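Local coordinates for protein transcriptional regulator (Streptococcus dysgalactiae, PDB 4YV9) that acts as an Rgg-type quorum-sensing transcriptional regulator, probably binding DNA through its helix-turn-helix domain and SHP pheromone peptides through its C-terminal repeat domain, at residues 220-223 with 224-228; 247-250 with 251-254; 257-260 with 261-264; 265-268 with 269-273. All coordinates share one frame; numbering follows the deposited sequence.

Contact 1. Residues 220-223 with 224-228; sequences NFYE and KTVFL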
loop_
_atom_site.group_PDB
_atom_site.type_symbol
_atom_site.label_atom_id
_atom_site.label_comp_id
_atom_site.label_asym_id
_atom_site.label_seq_id
_atom_site.Cartn_x
_atom_site.Cartn_y
_atom_site.Cartn_z
ATOM N N ASN B 220 -6.264 -4.234 6.381
ATOM C CA ASN B 220 -7.353 -4.262 5.405
ATOM C C ASN B 220 -8.739 -4.292 6.057
ATOM O O ASN B 220 -9.575 -5.135 5.714
ATOM C CB ASN B 220 -7.204 -5.483 4.482
ATOM C CG ASN B 220 -6.129 -5.289 3.433
ATOM O OD1 ASN B 220 -5.237 -6.119 3.290
ATOM N ND2 ASN B 220 -6.196 -4.176 2.714
ATOM N N PHE B 221 -8.973 -3.411 7.025
ATOM C CA PHE B 221 -10.242 -3.471 7.747
ATOM C C PHE B 221 -11.428 -3.086 6.852
ATOM O O PHE B 221 -12.545 -3.536 7.089
ATOM C CB PHE B 221 -10.222 -2.568 8.977
ATOM C CG PHE B 221 -9.587 -3.187 10.196
ATOM C CD1 PHE B 221 -8.634 -4.191 10.084
ATOM C CD2 PHE B 221 -9.935 -2.736 11.462
ATOM C CE1 PHE B 221 -8.036 -4.727 11.212
ATOM C CE2 PHE B 221 -9.354 -3.286 12.600
ATOM C CZ PHE B 221 -8.405 -4.284 12.473
ATOM N N TYR B 222 -11.209 -2.253 5.838
ATOM C CA TYR B 222 -12.327 -1.913 4.958
ATOM C C TYR B 222 -12.834 -3.162 4.249
ATOM O O TYR B 222 -14.034 -3.431 4.195
ATOM C CB TYR B 222 -11.936 -0.855 3.931
ATOM C CG TYR B 222 -12.969 -0.722 2.845
ATOM C CD1 TYR B 222 -14.240 -0.222 3.132
ATOM C CD2 TYR B 222 -12.696 -1.117 1.545
ATOM C CE1 TYR B 222 -15.196 -0.096 2.152
ATOM C CE2 TYR B 222 -13.659 -0.995 0.550
ATOM C CZ TYR B 222 -14.903 -0.488 0.863
ATOM O OH TYR B 222 -15.873 -0.359 -0.109
ATOM N N GLU B 223 -11.913 -3.943 3.712
ATOM C CA GLU B 223 -12.312 -5.148 3.010
ATOM C C GLU B 223 -12.876 -6.177 3.973
ATOM O O GLU B 223 -13.782 -6.896 3.621
ATOM C CB GLU B 223 -11.125 -5.735 2.233
ATOM C CG GLU B 223 -10.655 -4.836 1.091
ATOM C CD GLU B 223 -9.806 -3.659 1.569
ATOM O OE1 GLU B 223 -9.234 -3.744 2.687
ATOM O OE2 GLU B 223 -9.697 -2.667 0.815
ATOM N N LYS B 224 -12.322 -6.261 5.181
ATOM C CA LYS B 224 -12.859 -7.184 6.182
ATOM C C LYS B 224 -14.294 -6.814 6.587
ATOM O O LYS B 224 -15.116 -7.692 6.858
ATOM C CB LYS B 224 -11.970 -7.208 7.416
ATOM C CG LYS B 224 -10.624 -7.909 7.172
ATOM C CD LYS B 224 -9.734 -7.826 8.399
ATOM C CE LYS B 224 -8.533 -8.785 8.277
ATOM N NZ LYS B 224 -7.498 -8.441 9.274
ATOM N N THR B 225 -14.576 -5.514 6.635
ATOM C CA THR B 225 -15.914 -5.055 7.021
ATOM C C THR B 225 -16.926 -5.356 5.926
ATOM O O THR B 225 -18.021 -5.844 6.205
ATOM C CB THR B 225 -15.938 -3.567 7.316
ATOM O OG1 THR B 225 -15.054 -3.286 8.403
ATOM C CG2 THR B 225 -17.359 -3.110 7.675
ATOM N N VAL B 226 -16.550 -5.075 4.678
ATOM C CA VAL B 226 -17.422 -5.382 3.547
ATOM C C VAL B 226 -17.623 -6.892 3.445
ATOM O O VAL B 226 -18.739 -7.368 3.241
ATOM C CB VAL B 226 -16.847 -4.810 2.227
ATOM C CG1 VAL B 226 -17.583 -5.357 1.018
ATOM C CG2 VAL B 226 -16.909 -3.271 2.244
ATOM N N PHE B 227 -16.537 -7.649 3.608
ATOM C CA PHE B 227 -16.616 -9.111 3.577
ATOM C C PHE B 227 -17.485 -9.662 4.711
ATOM O O PHE B 227 -18.181 -10.656 4.532
ATOM C CB PHE B 227 -15.214 -9.709 3.637
ATOM C CG PHE B 227 -15.174 -11.204 3.460
ATOM C CD1 PHE B 227 -15.771 -11.810 2.362
ATOM C CD2 PHE B 227 -14.527 -12.001 4.381
ATOM C CE1 PHE B 227 -15.732 -13.185 2.198
ATOM C CE2 PHE B 227 -14.485 -13.379 4.219
ATOM C CZ PHE B 227 -15.090 -13.965 3.125
ATOM N N LEU B 228 -17.455 -9.024 5.878
ATOM C CA LEU B 228 -18.365 -9.418 6.962
ATOM C C LEU B 228 -19.809 -9.320 6.471
ATOM O O LEU B 228 -20.628 -10.193 6.730
ATOM C CB LEU B 228 -18.166 -8.530 8.194
ATOM C CG LEU B 228 -19.086 -8.772 9.387
ATOM C CD1 LEU B 228 -18.944 -10.195 9.888
ATOM C CD2 LEU B 228 -18.727 -7.782 10.480
#
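The Y222 ring lies under the methyl CG2 of V226, one helical turn on, in a CH-pi contact: CG2 stands 4.0 Å from the ring centroid, 29° off the normal. V226 CG2 sits toward the hydroxyl half of the ring, 3.6 Å from Y222 CE1. It gets there because V226 turns CG2 beside its own backbone N, back toward the preceding turn, while Y222 has its CG anti to N (chi1 167°). Both residues pack on a modified side chain of the bound peptide, and Y222 OH hydrogen-bonds to the peptide backbone.

F221 O accepts two hydrogen bonds, from T225 N at 2.9 Å and T225 OG1 at 2.8 Å, reaching it from opposite faces of the carbonyl plane; the threonine hydroxyl is thereby satisfied by the helix itself. K224 N closes the first turn on N220 O (3.0 Å). The extended side chain of K224 runs back past that carbonyl, with K224 CD 4.2 Å from F221 CD1, and delivers NZ to the carbonyls of E218 and L219 and to a salt bridge with E259 of the second subunit.

N220 occupies the N-cap position but its side chain does no capping. N220 ND2 bonds to T182 and makes a weak 3.1 Å hydrogen bond to E223 OE1, while E223 OE2 takes Q186. This is the first turn of helix 221-236 in an all-helical, TPR-like repeat domain, with one side lining the peptide site and another facing the second subunit.

Contact 2. Residues 247-250 with 251-254; sequences MRQA and LQIF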
loop_
_atom_site.group_PDB
_atom_site.type_symbol
_atom_site.label_atom_id
_atom_site.label_comp_id
_atom_site.label_asym_id
_atom_site.label_seq_id
_atom_site.Cartn_x
_atom_site.Cartn_y
_atom_site.Cartn_z
HETATM N N MSE B 247 -24.344 -9.009 9.082
HETATM C CA MSE B 247 -24.629 -7.810 8.302
HETATM C C MSE B 247 -24.877 -6.615 9.217
HETATM O O MSE B 247 -24.402 -5.505 8.941
HETATM C CB MSE B 247 -25.830 -8.035 7.374
HETATM C CG MSE B 247 -25.543 -9.001 6.225
HETATM SE SE MSE B 247 -27.161 -9.742 5.383
HETATM C CE MSE B 247 -27.285 -8.571 3.851
ATOM N N ARG B 248 -25.617 -6.831 10.306
ATOM C CA ARG B 248 -25.879 -5.736 11.244
ATOM C C ARG B 248 -24.586 -5.262 11.932
ATOM O O ARG B 248 -24.428 -4.076 12.199
ATOM C CB ARG B 248 -26.921 -6.148 12.281
ATOM C CG ARG B 248 -28.346 -5.899 11.805
ATOM C CD ARG B 248 -29.378 -6.412 12.802
ATOM N NE ARG B 248 -29.106 -7.800 13.165
ATOM C CZ ARG B 248 -30.034 -8.667 13.554
ATOM N NH1 ARG B 248 -31.307 -8.295 13.638
ATOM N NH2 ARG B 248 -29.685 -9.909 13.858
ATOM N N GLN B 249 -23.668 -6.188 12.214
ATOM C CA GLN B 249 -22.364 -5.821 12.778
ATOM C C GLN B 249 -21.554 -4.953 11.812
ATOM O O GLN B 249 -20.946 -3.952 12.211
ATOM C CB GLN B 249 -21.569 -7.080 13.150
ATOM C CG GLN B 249 -22.161 -7.832 14.349
ATOM C CD GLN B 249 -21.486 -9.167 14.573
ATOM O OE1 GLN B 249 -20.547 -9.509 13.871
ATOM N NE2 GLN B 249 -21.960 -9.923 15.553
ATOM N N ALA B 250 -21.558 -5.325 10.537
ATOM C CA ALA B 250 -20.858 -4.533 9.527
ATOM C C ALA B 250 -21.434 -3.129 9.459
ATOM O O ALA B 250 -20.683 -2.165 9.354
ATOM C CB ALA B 250 -20.926 -5.202 8.161
ATOM N N LEU B 251 -22.762 -3.012 9.539
ATOM C CA LEU B 251 -23.405 -1.700 9.505
ATOM C C LEU B 251 -22.912 -0.847 10.667
ATOM O O LEU B 251 -22.595 0.333 10.491
ATOM C CB LEU B 251 -24.941 -1.820 9.561
ATOM C CG LEU B 251 -25.662 -2.401 8.342
ATOM C CD1 LEU B 251 -27.189 -2.485 8.551
ATOM C CD2 LEU B 251 -25.327 -1.604 7.095
ATOM N N GLN B 252 -22.880 -1.449 11.854
ATOM C CA GLN B 252 -22.401 -0.775 13.062
ATOM C C GLN B 252 -20.972 -0.253 12.885
ATOM O O GLN B 252 -20.646 0.852 13.335
ATOM C CB GLN B 252 -22.439 -1.720 14.269
ATOM C CG GLN B 252 -23.829 -2.106 14.759
ATOM C CD GLN B 252 -23.776 -3.054 15.957
ATOM O OE1 GLN B 252 -23.213 -2.723 17.004
ATOM N NE2 GLN B 252 -24.359 -4.240 15.802
ATOM N N ILE B 253 -20.124 -1.046 12.236
ATOM C CA ILE B 253 -18.736 -0.630 11.991
ATOM C C ILE B 253 -18.704 0.665 11.153
ATOM O O ILE B 253 -18.089 1.652 11.555
ATOM C CB ILE B 253 -17.930 -1.756 11.292
ATOM C CG1 ILE B 253 -17.783 -2.942 12.245
ATOM C CG2 ILE B 253 -16.551 -1.259 10.874
ATOM C CD1 ILE B 253 -17.099 -4.148 11.655
ATOM N N PHE B 254 -19.373 0.667 10.001
ATOM C CA PHE B 254 -19.487 1.880 9.179
ATOM C C PHE B 254 -19.980 3.061 10.021
ATOM O O PHE B 254 -19.443 4.168 9.943
ATOM C CB PHE B 254 -20.455 1.671 8.006
ATOM C CG PHE B 254 -19.974 0.706 6.960
ATOM C CD1 PHE B 254 -18.655 0.716 6.522
ATOM C CD2 PHE B 254 -20.854 -0.208 6.398
ATOM C CE1 PHE B 254 -18.225 -0.174 5.542
ATOM C CE2 PHE B 254 -20.429 -1.103 5.430
ATOM C CZ PHE B 254 -19.114 -1.086 4.997
#
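L251 folds its branch back against the turn before it, bringing CG to 3.4 Å from the carbonyl oxygen of selenomethionine M247, the same oxygen that accepts its backbone N-H. This return comes from the first torsion: with chi1 -69°, CG lies beside the backbone N and anti to the carbonyl carbon. Q252, I253 and F254 adopt the same setting, and each side chain consequently lies back over the preceding carbonyls. Q252 CG passes 3.3 Å from R248 O and continues as an extended chain, its NE2 drawing to 4.0 Å from Q249 CA. Its OE1 hydrogen-bonds to Y256 OH of the second subunit. I253 rests CG1 3.3 Å from Q249 O, and F254 brings CD2 to 3.5 Å from A250 O, the ring meeting that oxygen obliquely.

Regular i to i+4 bonds run through both segments, F254 N to A250 O being nearly straight at 170°. The result is one helix, 242-256, of the TPR-like repeat domain, packed between helices 221-236 and 260-273. The side chain of selenomethionine M247 packs on Y229, Y233 and Y270, while the small A250 also meets Y229. L251 and F254 both reach Y266 on helix 260-273.

The exposed R248 starts out away from 251-254, and its NH2 forms a salt bridge with D245, in the turn before it. Q249 faces the second subunit, where it packs against Y256.

Contact 3. Residues 257-260 with 261-264; sequences LGED and ALYY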
loop_
_atom_site.group_PDB
_atom_site.type_symbol
_atom_site.label_atom_id
_atom_site.label_comp_id
_atom_site.label_asym_id
_atom_site.label_seq_id
_atom_site.Cartn_x
_atom_site.Cartn_y
_atom_site.Cartn_z
ATOM N N LEU B 257 -17.459 4.349 12.653
ATOM C CA LEU B 257 -16.320 5.049 12.053
ATOM C C LEU B 257 -16.720 6.323 11.326
ATOM O O LEU B 257 -15.884 6.971 10.713
ATOM C CB LEU B 257 -15.558 4.148 11.074
ATOM C CG LEU B 257 -14.919 2.892 11.659
ATOM C CD1 LEU B 257 -14.250 2.087 10.540
ATOM C CD2 LEU B 257 -13.899 3.256 12.736
ATOM N N GLY B 258 -17.999 6.677 11.382
ATOM C CA GLY B 258 -18.442 7.931 10.814
ATOM C C GLY B 258 -18.498 7.827 9.313
ATOM O O GLY B 258 -18.524 8.841 8.629
ATOM N N GLU B 259 -18.489 6.595 8.796
ATOM C CA GLU B 259 -18.572 6.388 7.353
ATOM C C GLU B 259 -20.036 6.425 6.883
ATOM O O GLU B 259 -20.623 5.392 6.558
ATOM C CB GLU B 259 -17.912 5.064 6.967
ATOM C CG GLU B 259 -16.385 5.032 7.227
ATOM C CD GLU B 259 -15.591 5.903 6.244
ATOM O OE1 GLU B 259 -15.976 5.987 5.060
ATOM O OE2 GLU B 259 -14.576 6.510 6.664
ATOM N N ASP B 260 -20.610 7.623 6.841
ATOM C CA ASP B 260 -22.044 7.787 6.632
ATOM C C ASP B 260 -22.533 7.246 5.285
ATOM O O ASP B 260 -23.573 6.597 5.215
ATOM C CB ASP B 260 -22.425 9.270 6.754
ATOM C CG ASP B 260 -21.751 9.960 7.931
ATOM O OD1 ASP B 260 -22.048 9.591 9.094
ATOM O OD2 ASP B 260 -20.937 10.886 7.682
ATOM N N ALA B 261 -21.792 7.523 4.215
ATOM C CA ALA B 261 -22.224 7.120 2.879
ATOM C C ALA B 261 -22.266 5.599 2.760
ATOM O O ALA B 261 -23.209 5.029 2.207
ATOM C CB ALA B 261 -21.305 7.718 1.811
ATOM N N LEU B 262 -21.239 4.946 3.284
ATOM C CA LEU B 262 -21.198 3.492 3.294
ATOM C C LEU B 262 -22.305 2.938 4.175
ATOM O O LEU B 262 -22.981 1.981 3.802
ATOM C CB LEU B 262 -19.827 2.995 3.777
ATOM C CG LEU B 262 -18.760 3.039 2.684
ATOM C CD1 LEU B 262 -17.345 2.867 3.249
ATOM C CD2 LEU B 262 -19.058 1.953 1.663
ATOM N N TYR B 263 -22.488 3.548 5.344
ATOM C CA TYR B 263 -23.552 3.138 6.255
ATOM C C TYR B 263 -24.892 3.195 5.553
ATOM O O TYR B 263 -25.639 2.218 5.566
ATOM C CB TYR B 263 -23.569 4.012 7.514
ATOM C CG TYR B 263 -24.653 3.632 8.506
ATOM C CD1 TYR B 263 -24.723 2.350 9.025
ATOM C CD2 TYR B 263 -25.591 4.566 8.934
ATOM C CE1 TYR B 263 -25.707 1.995 9.930
ATOM C CE2 TYR B 263 -26.591 4.219 9.842
ATOM C CZ TYR B 263 -26.637 2.929 10.339
ATOM O OH TYR B 263 -27.610 2.559 11.243
ATOM N N TYR B 264 -25.182 4.335 4.923
ATOM C CA TYR B 264 -26.448 4.525 4.227
ATOM C C TYR B 264 -26.630 3.502 3.116
ATOM O O TYR B 264 -27.713 2.940 2.936
ATOM C CB TYR B 264 -26.554 5.939 3.629
ATOM C CG TYR B 264 -27.682 6.042 2.618
ATOM C CD1 TYR B 264 -28.985 6.283 3.027
ATOM C CD2 TYR B 264 -27.443 5.873 1.258
ATOM C CE1 TYR B 264 -30.021 6.361 2.107
ATOM C CE2 TYR B 264 -28.451 5.937 0.344
ATOM C CZ TYR B 264 -29.742 6.179 0.769
ATOM O OH TYR B 264 -30.746 6.250 -0.151
HETATM O O HOH W 1 -18.635 6.503 3.998
#
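The side chains of E259 and L262 run alongside each other in one direction, at the junction of two helices of the repeat domain. The chain leaves helix 242-256 through a Schellman motif at G258, whose positive phi (76°) suits a glycine, and begins helix 260-273 with E259 in the N-cap position. An inverse gamma turn centred on E259, with a weak 3.0 Å bond from D260 N to G258 O, makes the corner between them.

Direct hydrogen bonds across the segments are those of the new helix. Y263 N reaches E259 O at 2.9 Å, and Y264 N reaches D260 O at 2.8 Å.

Packing adds contacts with the same carbonyls: Y263 CB rests 3.4 Å from E259 O. Beyond the segments, Y263 packs on L251, F254 and K255, whereas L262 packs on F254 and on F221 of the second subunit. Both E259 and L262 also touch a modified side chain of the bound peptide.

Charge and water share the E259 carboxylate. OE2 is committed to a salt bridge with K224 of the second subunit. The E259 side chain bends at chi2 (-72°), which brings E259 OE1 to 3.9 Å from L262 CD1. There a water donates to E259 OE1 at 2.9 Å and accepts from L262 N at 3.1 Å, linking the carboxylate to a first-turn N-H.

Contact 4. Residues 265-268 with 269-273; sequences SYKE and HYRKE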
loop_
_atom_site.group_PDB
_atom_site.type_symbol
_atom_site.label_atom_id
_atom_site.label_comp_id
_atom_site.label_asym_id
_atom_site.label_seq_id
_atom_site.Cartn_x
_atom_site.Cartn_y
_atom_site.Cartn_z
ATOM N N SER B 265 -25.562 3.281 2.362
ATOM C CA SER B 265 -25.635 2.457 1.169
ATOM C C SER B 265 -25.847 0.982 1.525
ATOM O O SER B 265 -26.668 0.302 0.908
ATOM C CB SER B 265 -24.371 2.643 0.331
ATOM O OG SER B 265 -24.514 2.035 -0.937
ATOM N N TYR B 266 -25.125 0.486 2.527
ATOM C CA TYR B 266 -25.319 -0.902 2.935
ATOM C C TYR B 266 -26.624 -1.107 3.714
ATOM O O TYR B 266 -27.247 -2.166 3.621
ATOM C CB TYR B 266 -24.112 -1.389 3.743
ATOM C CG TYR B 266 -22.989 -1.820 2.833
ATOM C CD1 TYR B 266 -22.070 -0.902 2.353
ATOM C CD2 TYR B 266 -22.884 -3.139 2.408
ATOM C CE1 TYR B 266 -21.061 -1.283 1.501
ATOM C CE2 TYR B 266 -21.885 -3.529 1.558
ATOM C CZ TYR B 266 -20.973 -2.600 1.107
ATOM O OH TYR B 266 -19.972 -2.995 0.252
ATOM N N LYS B 267 -27.061 -0.090 4.452
ATOM C CA LYS B 267 -28.302 -0.198 5.210
ATOM C C LYS B 267 -29.486 -0.252 4.248
ATOM O O LYS B 267 -30.510 -0.883 4.527
ATOM C CB LYS B 267 -28.429 0.974 6.183
ATOM C CG LYS B 267 -29.676 0.982 7.060
ATOM C CD LYS B 267 -29.753 2.323 7.778
ATOM C CE LYS B 267 -30.890 2.403 8.776
ATOM N NZ LYS B 267 -31.165 3.831 9.152
ATOM N N GLU B 268 -29.330 0.400 3.101
ATOM C CA GLU B 268 -30.323 0.341 2.031
ATOM C C GLU B 268 -30.426 -1.077 1.456
ATOM O O GLU B 268 -31.526 -1.581 1.217
ATOM C CB GLU B 268 -29.965 1.341 0.930
ATOM C CG GLU B 268 -31.027 1.543 -0.129
ATOM C CD GLU B 268 -32.146 2.443 0.341
ATOM O OE1 GLU B 268 -31.943 3.166 1.339
ATOM O OE2 GLU B 268 -33.229 2.431 -0.283
ATOM N N HIS B 269 -29.274 -1.709 1.236
ATOM C CA HIS B 269 -29.211 -3.097 0.769
ATOM C C HIS B 269 -29.879 -4.019 1.779
ATOM O O HIS B 269 -30.685 -4.878 1.414
ATOM C CB HIS B 269 -27.757 -3.528 0.539
ATOM C CG HIS B 269 -27.611 -4.893 -0.066
ATOM N ND1 HIS B 269 -27.950 -6.050 0.603
ATOM C CD2 HIS B 269 -27.152 -5.284 -1.280
ATOM C CE1 HIS B 269 -27.712 -7.092 -0.173
ATOM N NE2 HIS B 269 -27.226 -6.655 -1.321
ATOM N N TYR B 270 -29.546 -3.827 3.052
ATOM C CA TYR B 270 -30.142 -4.596 4.138
ATOM C C TYR B 270 -31.682 -4.489 4.169
ATOM O O TYR B 270 -32.370 -5.507 4.114
ATOM C CB TYR B 270 -29.557 -4.155 5.485
ATOM C CG TYR B 270 -29.939 -5.068 6.628
ATOM C CD1 TYR B 270 -29.140 -6.153 6.975
ATOM C CD2 TYR B 270 -31.115 -4.859 7.349
ATOM C CE1 TYR B 270 -29.499 -7.003 8.015
ATOM C CE2 TYR B 270 -31.477 -5.701 8.386
ATOM C CZ TYR B 270 -30.663 -6.766 8.716
ATOM O OH TYR B 270 -31.024 -7.599 9.746
ATOM N N ARG B 271 -32.220 -3.274 4.261
ATOM C CA ARG B 271 -33.671 -3.089 4.319
ATOM C C ARG B 271 -34.397 -3.669 3.103
ATOM O O ARG B 271 -35.549 -4.099 3.208
ATOM C CB ARG B 271 -34.018 -1.605 4.462
ATOM C CG ARG B 271 -33.920 -1.083 5.888
ATOM C CD ARG B 271 -34.329 0.380 5.970
ATOM N NE ARG B 271 -33.532 1.204 5.063
ATOM C CZ ARG B 271 -33.049 2.406 5.363
ATOM N NH1 ARG B 271 -32.331 3.069 4.467
ATOM N NH2 ARG B 271 -33.279 2.944 6.554
ATOM N N LYS B 272 -33.722 -3.686 1.957
ATOM C CA LYS B 272 -34.309 -4.229 0.732
ATOM C C LYS B 272 -34.257 -5.757 0.695
ATOM O O LYS B 272 -35.285 -6.417 0.545
ATOM C CB LYS B 272 -33.603 -3.656 -0.500
ATOM C CG LYS B 272 -33.685 -4.541 -1.742
ATOM C CD LYS B 272 -34.546 -3.928 -2.835
ATOM C CE LYS B 272 -34.180 -4.489 -4.205
ATOM N NZ LYS B 272 -35.359 -4.577 -5.112
ATOM N N GLU B 273 -33.062 -6.320 0.843
ATOM C CA GLU B 273 -32.886 -7.757 0.675
ATOM C C GLU B 273 -33.240 -8.568 1.924
ATOM O O GLU B 273 -33.442 -9.780 1.842
ATOM C CB GLU B 273 -31.450 -8.060 0.247
ATOM C CG GLU B 273 -31.082 -7.475 -1.112
ATOM C CD GLU B 273 -31.818 -8.139 -2.265
ATOM O OE1 GLU B 273 -31.254 -9.078 -2.870
ATOM O OE2 GLU B 273 -32.957 -7.722 -2.570
#
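E268 and R271 form a salt bridge across one turn of helix, with R271 NH1 donating to E268 OE1 at 3.2 Å. The bond is bent, 143° at the hydrogen, and the carboxylate and guanidinium planes stand 76° apart: NH1 meets OE1 from above the carboxylate plane, while the oxygen lies at the guanidinium edge, only slightly off its plane. E268 reaches it by bending at chi2 (78°), and R271 by folding at chi3.

Backbone bonds carry the helix beneath, including R271 N to K267 O at 3.0 Å. The one from H269 N to S265 O is weak, at 3.3 Å.

The aliphatic part of K267 crosses one face of the R271 guanidinium, with K267 CG 4.0 Å above its centre and K267 CE 3.3 Å from R271 NH2. K267 NZ comes to 3.5 Å from R271 NH2, a close pairing of like charges that E268 probably eases.

Y266, H269 and Y270 turn to the rest of the fold from the last helix, 260-273, of the TPR-like domain. Y266 packs on V226 and meets Y229 edge-to-face; H269 meets Y229 and Y233 of helix 221-236 edge-to-face as well, and Y270 lies against K244, M247 and R248 of helix 242-256.

All four are local contacts along the last three helices of the C-terminal domain and the turns that start them. Contacts 1 and 2 are buried, in helices 221-236 and 242-256, and meet where T225 and L228 pack on A250, I253 and F254. Contacts 3 and 4 are surface contacts sharing helix 260-273, yet both reach the core: L262 touches Y222 and F254, while Y266 touches V226, L251 and F254. Chemistry follows position. Contact 1 combines peptide-facing aromatic packing with buried polar bonds, contact 2 is side chains folded back over backbone carbonyls, contact 3 is a water-bridged helix start, and contact 4 is a charged outer cluster. Contacts 1, 2 and 3 also meet the second subunit.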